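Local coordinates for protein Non-reducing end beta-L-arabinofuranosidase (Bacteroides thetaiotaomicron, PDB 5MQO) that probably hydrolyses aceric acid linkages in plant pectin, as a family GH127 glycoside hydrolase of a gut bacterium, at residues V416-S421 with I677-W682; V597-G602 with V643-K648. All blocks are in the same frame, centred on the assembly; numbering follows the deposited sequence.

In the fold
Both interactions tie into one curled sheet, in which strands 640-651 and 670-678 are antiparallel neighbours. Interaction 2 lies inside the C-terminal domain, where strands 597-601 and 643-648 pack through side chains. Interaction 1 lies at the end of strand 670-678, where the chain leaves the sheet and meets the loop after helix 402-416 of the catalytic domain. Their centres are about 15 Å apart. They touch directly at Pro678 CD and Val643 O, which are 4.0 Å apart. In sequence, interaction 2 is nested within the loop closed by interaction 1. One contact thus joins two domains, and the other packs two strands of the C-terminal domain against each other. Both are structural packing.

Interaction 1 of 2, residues V416-S421 with I677-W682; sequences VLSGIS and IPYYAW
Leu417 and Tyr680 meet because their first torsions set the two side chains side by side, pointing the same way. Leu417 holds CG trans to the backbone N (chi1 180°), while Tyr680 places its ring between its own N and carbonyl carbon (chi1 82°). The CD2 methyl of Leu417 then lies over one face of the Tyr680 ring, shifted toward the rim. Leu417 CD2 is 3.7 Å from Tyr680 CD1. It sits 25° off the ring normal, a CH-pi contact. Ala681 CB lies over the opposite face, also near the rim. Phe50 and Trp511 pack round the same ring.

Ser418 makes the second part of the contact. Ser418 CA is 3.8 Å from Tyr680 O. Ser418 CB is 3.8 Å from Tyr679 CE2, an oblique approach to that ring. The 3-10 turn 417-419 here extends helix 402-416 of the catalytic domain, whose family belongs to the six-hairpin clan. The facing turn follows strand 670-678 of the C-terminal domain. The contact is thus a buried join between the two domains.

The polar ends bond elsewhere. Ser418 OG bonds to Asn431 and Tyr679 OH to the carbonyl of Pro432, so the 431-432 loop holds both sides. Arg449 bonds the backbone carbonyls of Ser418 and Trp682, bridging the two segments. Within the second segment, Trp682 CD1 lies 3.8 Å above the Tyr679 ring plane, and Trp682 N donates to Tyr679 O at 2.7 Å. Phe50 and Phe58 of helix 50-69 and Leu466 of helix 458-466 pack against Leu417.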
ATOM      1  N   VAL A 416      -5.321   0.680  -1.782  1.00 52.32           N
ATOM      2  CA  VAL A 416      -4.540   1.817  -2.293  1.00 53.40           C
ATOM      3  C   VAL A 416      -5.060   2.153  -3.696  1.00 52.86           C
ATOM      4  O   VAL A 416      -5.493   3.283  -3.953  1.00 52.17           O
ATOM      5  CB  VAL A 416      -3.036   1.463  -2.327  1.00 54.23           C
ATOM      6  CG1 VAL A 416      -2.218   2.549  -3.004  1.00 55.62           C
ATOM      7  CG2 VAL A 416      -2.527   1.229  -0.917  1.00 54.30           C
ATOM      8  N   LEU A 417      -5.046   1.158  -4.584  1.00 50.12           N
ATOM      9  CA  LEU A 417      -5.602   1.311  -5.906  1.00 49.88           C
ATOM     10  C   LEU A 417      -7.105   1.650  -5.863  1.00 51.70           C
ATOM     11  O   LEU A 417      -7.628   2.303  -6.786  1.00 53.59           O
ATOM     12  CB  LEU A 417      -5.319   0.054  -6.731  1.00 49.17           C
ATOM     13  CG  LEU A 417      -5.807  -0.046  -8.177  1.00 48.44           C
ATOM     14  CD1 LEU A 417      -5.215   1.009  -9.092  1.00 49.46           C
ATOM     15  CD2 LEU A 417      -5.485  -1.424  -8.697  1.00 48.09           C
ATOM     16  N   SER A 418      -7.800   1.254  -4.797  1.00 50.61           N
ATOM     17  CA  SER A 418      -9.220   1.632  -4.639  1.00 50.39           C
ATOM     18  C   SER A 418      -9.393   3.134  -4.440  1.00 50.40           C
ATOM     19  O   SER A 418     -10.454   3.682  -4.664  1.00 48.60           O
ATOM     20  CB  SER A 418      -9.819   0.923  -3.441  1.00 48.50           C
ATOM     21  OG  SER A 418      -9.200   1.410  -2.269  1.00 48.82           O
ATOM     22  N   GLY A 419      -8.335   3.782  -3.986  1.00 52.32           N
ATOM     23  CA  GLY A 419      -8.355   5.198  -3.711  1.00 54.98           C
ATOM     24  C   GLY A 419      -8.460   6.140  -4.890  1.00 56.46           C
ATOM     25  O   GLY A 419      -8.678   7.348  -4.680  1.00 59.13           O
ATOM     26  N   ILE A 420      -8.294   5.616  -6.108  1.00 55.64           N
ATOM     27  CA  ILE A 420      -8.322   6.423  -7.322  1.00 54.72           C
ATOM     28  C   ILE A 420      -9.310   5.790  -8.278  1.00 53.96           C
ATOM     29  O   ILE A 420      -9.517   4.589  -8.242  1.00 51.97           O
ATOM     30  CB  ILE A 420      -6.904   6.557  -7.959  1.00 55.06           C
ATOM     31  CG1 ILE A 420      -6.837   7.774  -8.905  1.00 55.46           C
ATOM     32  CG2 ILE A 420      -6.450   5.259  -8.648  1.00 55.10           C
ATOM     33  CD1 ILE A 420      -5.472   8.006  -9.560  1.00 55.38           C
ATOM     34  N   SER A 421      -9.926   6.621  -9.112  1.00 56.38           N
ATOM     35  CA  SER A 421     -10.830   6.180 -10.190  1.00 55.49           C
ATOM     36  C   SER A 421     -10.082   5.418 -11.298  1.00 54.83           C
ATOM     37  O   SER A 421      -8.849   5.449 -11.370  1.00 54.40           O
ATOM     38  CB  SER A 421     -11.584   7.389 -10.785  1.00 56.23           C
ATOM     39  OG  SER A 421     -10.706   8.450 -11.169  1.00 56.95           O
ATOM     40  N   ILE A 677     -17.605  -7.743  -8.939  1.00 62.40           N
ATOM     41  CA  ILE A 677     -16.438  -7.077  -9.554  1.00 63.67           C
ATOM     42  C   ILE A 677     -15.384  -6.816  -8.488  1.00 61.89           C
ATOM     43  O   ILE A 677     -15.684  -6.885  -7.288  1.00 64.13           O
ATOM     44  CB  ILE A 677     -16.787  -5.740 -10.275  1.00 65.28           C
ATOM     45  CG1 ILE A 677     -17.250  -4.664  -9.287  1.00 68.23           C
ATOM     46  CG2 ILE A 677     -17.836  -5.955 -11.358  1.00 64.48           C
ATOM     47  CD1 ILE A 677     -17.127  -3.261  -9.840  1.00 71.25           C
ATOM     48  N   PRO A 678     -14.151  -6.513  -8.907  1.00 59.27           N
ATOM     49  CA  PRO A 678     -13.117  -6.264  -7.913  1.00 58.70           C
ATOM     50  C   PRO A 678     -13.421  -5.021  -7.106  1.00 55.61           C
ATOM     51  O   PRO A 678     -13.936  -4.041  -7.653  1.00 56.89           O
ATOM     52  CB  PRO A 678     -11.861  -6.045  -8.761  1.00 59.48           C
ATOM     53  CG  PRO A 678     -12.150  -6.765 -10.029  1.00 60.46           C
ATOM     54  CD  PRO A 678     -13.592  -6.449 -10.258  1.00 60.26           C
ATOM     55  N   TYR A 679     -13.128  -5.079  -5.816  1.00 51.29           N
ATOM     56  CA  TYR A 679     -13.368  -3.955  -4.935  1.00 49.58           C
ATOM     57  C   TYR A 679     -12.730  -2.714  -5.475  1.00 50.45           C
ATOM     58  O   TYR A 679     -13.405  -1.687  -5.552  1.00 51.36           O
ATOM     59  CB  TYR A 679     -12.839  -4.241  -3.545  1.00 47.78           C
ATOM     60  CG  TYR A 679     -12.925  -3.117  -2.559  1.00 45.07           C
ATOM     61  CD1 TYR A 679     -14.155  -2.734  -1.997  1.00 45.12           C
ATOM     62  CD2 TYR A 679     -11.779  -2.471  -2.141  1.00 43.35           C
ATOM     63  CE1 TYR A 679     -14.220  -1.698  -1.057  1.00 45.07           C
ATOM     64  CE2 TYR A 679     -11.825  -1.454  -1.195  1.00 43.94           C
ATOM     65  CZ  TYR A 679     -13.038  -1.062  -0.655  1.00 44.70           C
ATOM     66  OH  TYR A 679     -13.035  -0.050   0.265  1.00 44.32           O
ATOM     67  N   TYR A 680     -11.466  -2.804  -5.910  1.00 50.32           N
ATOM     68  CA  TYR A 680     -10.751  -1.606  -6.324  1.00 49.17           C
ATOM     69  C   TYR A 680     -11.532  -0.841  -7.391  1.00 49.75           C
ATOM     70  O   TYR A 680     -11.544   0.378  -7.378  1.00 49.72           O
ATOM     71  CB  TYR A 680      -9.336  -1.925  -6.816  1.00 50.15           C
ATOM     72  CG  TYR A 680      -9.245  -2.403  -8.246  1.00 49.00           C
ATOM     73  CD1 TYR A 680      -9.131  -1.510  -9.289  1.00 47.53           C
ATOM     74  CD2 TYR A 680      -9.257  -3.760  -8.542  1.00 50.04           C
ATOM     75  CE1 TYR A 680      -9.049  -1.962 -10.593  1.00 48.96           C
ATOM     76  CE2 TYR A 680      -9.185  -4.218  -9.850  1.00 49.22           C
ATOM     77  CZ  TYR A 680      -9.088  -3.314 -10.859  1.00 48.38           C
ATOM     78  OH  TYR A 680      -9.005  -3.767 -12.124  1.00 49.78           O
ATOM     79  N   ALA A 681     -12.192  -1.568  -8.292  1.00 49.43           N
ATOM     80  CA  ALA A 681     -13.014  -0.987  -9.360  1.00 49.71           C
ATOM     81  C   ALA A 681     -14.437  -0.546  -8.941  1.00 51.70           C
ATOM     82  O   ALA A 681     -15.230  -0.154  -9.820  1.00 50.55           O
ATOM     83  CB  ALA A 681     -13.130  -1.988 -10.502  1.00 50.27           C
ATOM     84  N   TRP A 682     -14.779  -0.586  -7.644  1.00 51.73           N
ATOM     85  CA  TRP A 682     -16.110  -0.144  -7.234  1.00 52.61           C
ATOM     86  C   TRP A 682     -16.266   1.359  -7.471  1.00 54.28           C
ATOM     87  O   TRP A 682     -15.273   2.085  -7.607  1.00 51.82           O
ATOM     88  CB  TRP A 682     -16.480  -0.566  -5.800  1.00 51.17           C
ATOM     89  CG  TRP A 682     -16.234   0.387  -4.743  1.00 49.90           C
ATOM     90  CD1 TRP A 682     -15.091   0.552  -4.068  1.00 50.49           C
ATOM     91  CD2 TRP A 682     -17.169   1.299  -4.182  1.00 50.88           C
ATOM     92  NE1 TRP A 682     -15.232   1.510  -3.120  1.00 49.98           N
ATOM     93  CE2 TRP A 682     -16.504   2.000  -3.171  1.00 49.60           C
ATOM     94  CE3 TRP A 682     -18.517   1.608  -4.447  1.00 52.03           C
ATOM     95  CZ2 TRP A 682     -17.133   2.996  -2.388  1.00 51.29           C
ATOM     96  CZ3 TRP A 682     -19.141   2.608  -3.683  1.00 51.34           C
ATOM     97  CH2 TRP A 682     -18.446   3.285  -2.659  1.00 51.00           C
TER

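Interaction 2 of 2, residues V597-G602 with V643-K648; sequences VVVKRG and VALEGK
Arg601 reaches across to Leu645 and Val643 with a long side chain that is extended as far as NE. From CB, which points toward the other strand, CG stands trans to the backbone N (chi1 176°). Arg601 CD makes the first touch: it lies 3.9 Å from Leu645 CD2, the two side chains running at a slant to each other. NE gives a weak hydrogen bond to the carbonyl of Met579. Beyond NE the head turns off the line of the chain (chi4 -91°). At the tip, Arg601 NH1 lies 3.9 Å from Val643 CG1, which approaches the guanidinium obliquely, with the two side chains at about a right angle. NH1 also hydrogen-bonds to the carbonyl of Trp511. Arg601 CD thus packs on leucine, while NH1 is bonded to one backbone oxygen and NE weakly to another.

The other branch of Leu645 turns to the next inward residue of the facing strand. Leu645 CD1 is 3.9 Å from Val599 CG1, and the two side chains lie alongside each other and run opposite ways. The leucine fork therefore spans Val599 and Arg601, two residues apart on one strand.

The axes of strands 597-601 and 643-648 come no nearer than 9.8 Å, with their directions 128° apart. That spacing fits strands facing each other across a layer of side chains, rather than hydrogen-bonded neighbours. Strands 604-609 and 670-678 carry the curled sheet round from one to the other. Tyr606 of strand 604-609 touches Val599, Arg601 and Leu645, and its hydroxyl bonds to Val643 O. Leu676 of strand 670-678 and Met694 of strand 690-697 pack on Val599, and Val581 of strand 581-584 packs on Leu645.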
ATOM      1  N   VAL A 597     -19.581 -13.838   4.224  1.00 49.09           N
ATOM      2  CA  VAL A 597     -18.529 -14.340   3.390  1.00 47.32           C
ATOM      3  C   VAL A 597     -18.076 -13.184   2.536  1.00 48.28           C
ATOM      4  O   VAL A 597     -18.865 -12.297   2.206  1.00 48.18           O
ATOM      5  CB  VAL A 597     -19.020 -15.585   2.588  1.00 48.08           C
ATOM      6  CG1 VAL A 597     -20.267 -15.275   1.785  1.00 48.29           C
ATOM      7  CG2 VAL A 597     -17.964 -16.159   1.655  1.00 47.91           C
ATOM      8  N   VAL A 598     -16.783 -13.197   2.242  1.00 51.32           N
ATOM      9  CA  VAL A 598     -16.135 -12.334   1.262  1.00 52.92           C
ATOM     10  C   VAL A 598     -15.510 -13.235   0.178  1.00 54.56           C
ATOM     11  O   VAL A 598     -14.966 -14.312   0.490  1.00 52.15           O
ATOM     12  CB  VAL A 598     -15.025 -11.463   1.886  1.00 52.80           C
ATOM     13  CG1 VAL A 598     -13.950 -12.307   2.576  1.00 53.59           C
ATOM     14  CG2 VAL A 598     -14.372 -10.579   0.826  1.00 52.63           C
ATOM     15  N   VAL A 599     -15.566 -12.766  -1.073  1.00 55.81           N
ATOM     16  CA  VAL A 599     -15.090 -13.524  -2.217  1.00 56.85           C
ATOM     17  C   VAL A 599     -13.759 -12.980  -2.705  1.00 55.59           C
ATOM     18  O   VAL A 599     -13.689 -11.845  -3.153  1.00 59.22           O
ATOM     19  CB  VAL A 599     -16.078 -13.434  -3.408  1.00 59.75           C
ATOM     20  CG1 VAL A 599     -15.567 -14.267  -4.577  1.00 62.08           C
ATOM     21  CG2 VAL A 599     -17.483 -13.861  -3.004  1.00 59.47           C
ATOM     22  N   LYS A 600     -12.718 -13.794  -2.665  1.00 55.25           N
ATOM     23  CA  LYS A 600     -11.447 -13.480  -3.336  1.00 54.13           C
ATOM     24  C   LYS A 600     -11.283 -14.362  -4.577  1.00 54.29           C
ATOM     25  O   LYS A 600     -11.915 -15.416  -4.701  1.00 54.54           O
ATOM     26  CB  LYS A 600     -10.256 -13.704  -2.395  1.00 54.11           C
ATOM     27  CG  LYS A 600     -10.164 -12.714  -1.224  1.00 55.43           C
ATOM     28  CD  LYS A 600      -8.850 -12.759  -0.406  1.00 54.44           C
ATOM     29  CE  LYS A 600      -7.710 -12.072  -1.139  1.00 53.48           C
ATOM     30  NZ  LYS A 600      -6.439 -12.047  -0.394  1.00 52.53           N
ATOM     31  N   ARG A 601     -10.455 -13.891  -5.499  1.00 53.85           N
ATOM     32  CA  ARG A 601      -9.876 -14.720  -6.552  1.00 55.55           C
ATOM     33  C   ARG A 601      -8.444 -14.259  -6.710  1.00 55.84           C
ATOM     34  O   ARG A 601      -8.176 -13.084  -7.044  1.00 55.56           O
ATOM     35  CB  ARG A 601     -10.631 -14.588  -7.876  1.00 57.81           C
ATOM     36  CG  ARG A 601     -10.000 -15.360  -9.018  1.00 59.99           C
ATOM     37  CD  ARG A 601     -10.964 -15.716 -10.148  1.00 62.26           C
ATOM     38  NE  ARG A 601     -10.243 -16.595 -11.084  1.00 63.75           N
ATOM     39  CZ  ARG A 601      -9.531 -16.204 -12.150  1.00 62.99           C
ATOM     40  NH1 ARG A 601      -9.467 -14.919 -12.551  1.00 61.55           N
ATOM     41  NH2 ARG A 601      -8.891 -17.132 -12.849  1.00 62.57           N
ATOM     42  N   GLY A 602      -7.512 -15.165  -6.443  1.00 55.28           N
ATOM     43  CA  GLY A 602      -6.136 -14.757  -6.388  1.00 53.72           C
ATOM     44  C   GLY A 602      -6.023 -13.687  -5.310  1.00 53.47           C
ATOM     45  O   GLY A 602      -6.548 -13.901  -4.188  1.00 53.94           O
ATOM     46  N   VAL A 643     -11.866  -9.037 -14.705  1.00 57.04           N
ATOM     47  CA  VAL A 643     -12.563 -10.275 -14.513  1.00 54.60           C
ATOM     48  C   VAL A 643     -13.681 -10.061 -13.500  1.00 53.74           C
ATOM     49  O   VAL A 643     -13.421  -9.839 -12.326  1.00 51.44           O
ATOM     50  CB  VAL A 643     -11.626 -11.395 -14.053  1.00 53.76           C
ATOM     51  CG1 VAL A 643     -12.430 -12.678 -13.799  1.00 53.55           C
ATOM     52  CG2 VAL A 643     -10.549 -11.633 -15.103  1.00 53.51           C
ATOM     53  N   ALA A 644     -14.922 -10.108 -13.969  1.00 55.01           N
ATOM     54  CA  ALA A 644     -16.076 -10.242 -13.071  1.00 57.30           C
ATOM     55  C   ALA A 644     -16.333 -11.730 -12.775  1.00 57.08           C
ATOM     56  O   ALA A 644     -15.754 -12.597 -13.402  1.00 57.78           O
ATOM     57  CB  ALA A 644     -17.318  -9.565 -13.654  1.00 56.77           C
ATOM     58  N   LEU A 645     -17.158 -12.010 -11.778  1.00 56.87           N
ATOM     59  CA  LEU A 645     -17.507 -13.376 -11.433  1.00 58.67           C
ATOM     60  C   LEU A 645     -19.025 -13.419 -11.477  1.00 58.10           C
ATOM     61  O   LEU A 645     -19.679 -12.567 -10.881  1.00 57.55           O
ATOM     62  CB  LEU A 645     -16.961 -13.752 -10.045  1.00 61.20           C
ATOM     63  CG  LEU A 645     -15.442 -13.568  -9.828  1.00 61.67           C
ATOM     64  CD1 LEU A 645     -15.061 -13.486  -8.337  1.00 62.15           C
ATOM     65  CD2 LEU A 645     -14.662 -14.658 -10.540  1.00 60.74           C
ATOM     66  N   GLU A 646     -19.576 -14.356 -12.247  1.00 59.85           N
ATOM     67  CA  GLU A 646     -21.020 -14.453 -12.468  1.00 61.04           C
ATOM     68  C   GLU A 646     -21.516 -15.734 -11.851  1.00 62.38           C
ATOM     69  O   GLU A 646     -20.842 -16.775 -11.936  1.00 63.66           O
ATOM     70  CB  GLU A 646     -21.338 -14.465 -13.950  1.00 63.19           C
ATOM     71  CG  GLU A 646     -21.156 -13.121 -14.640  1.00 64.68           C
ATOM     72  CD  GLU A 646     -21.346 -13.171 -16.153  1.00 66.19           C
ATOM     73  OE1 GLU A 646     -21.717 -14.245 -16.721  1.00 64.99           O
ATOM     74  OE2 GLU A 646     -21.113 -12.105 -16.763  1.00 67.73           O
ATOM     75  N   GLY A 647     -22.689 -15.657 -11.228  1.00 61.92           N
ATOM     76  CA  GLY A 647     -23.290 -16.815 -10.593  1.00 62.12           C
ATOM     77  C   GLY A 647     -24.690 -16.556 -10.075  1.00 63.79           C
ATOM     78  O   GLY A 647     -25.241 -15.438 -10.215  1.00 60.85           O
ATOM     79  N   LYS A 648     -25.250 -17.603  -9.468  1.00 65.49           N
ATOM     80  CA  LYS A 648     -26.619 -17.597  -8.992  1.00 67.88           C
ATOM     81  C   LYS A 648     -26.622 -17.588  -7.466  1.00 67.66           C
ATOM     82  O   LYS A 648     -26.292 -18.599  -6.800  1.00 67.22           O
ATOM     83  CB  LYS A 648     -27.373 -18.805  -9.537  1.00 71.95           C
ATOM     84  CG  LYS A 648     -28.864 -18.791  -9.186  1.00 76.07           C
ATOM     85  CD  LYS A 648     -29.742 -19.310 -10.332  1.00 78.90           C
ATOM     86  CE  LYS A 648     -29.893 -18.228 -11.396  1.00 77.39           C
ATOM     87  NZ  LYS A 648     -30.288 -18.716 -12.731  1.00 75.58           N
TER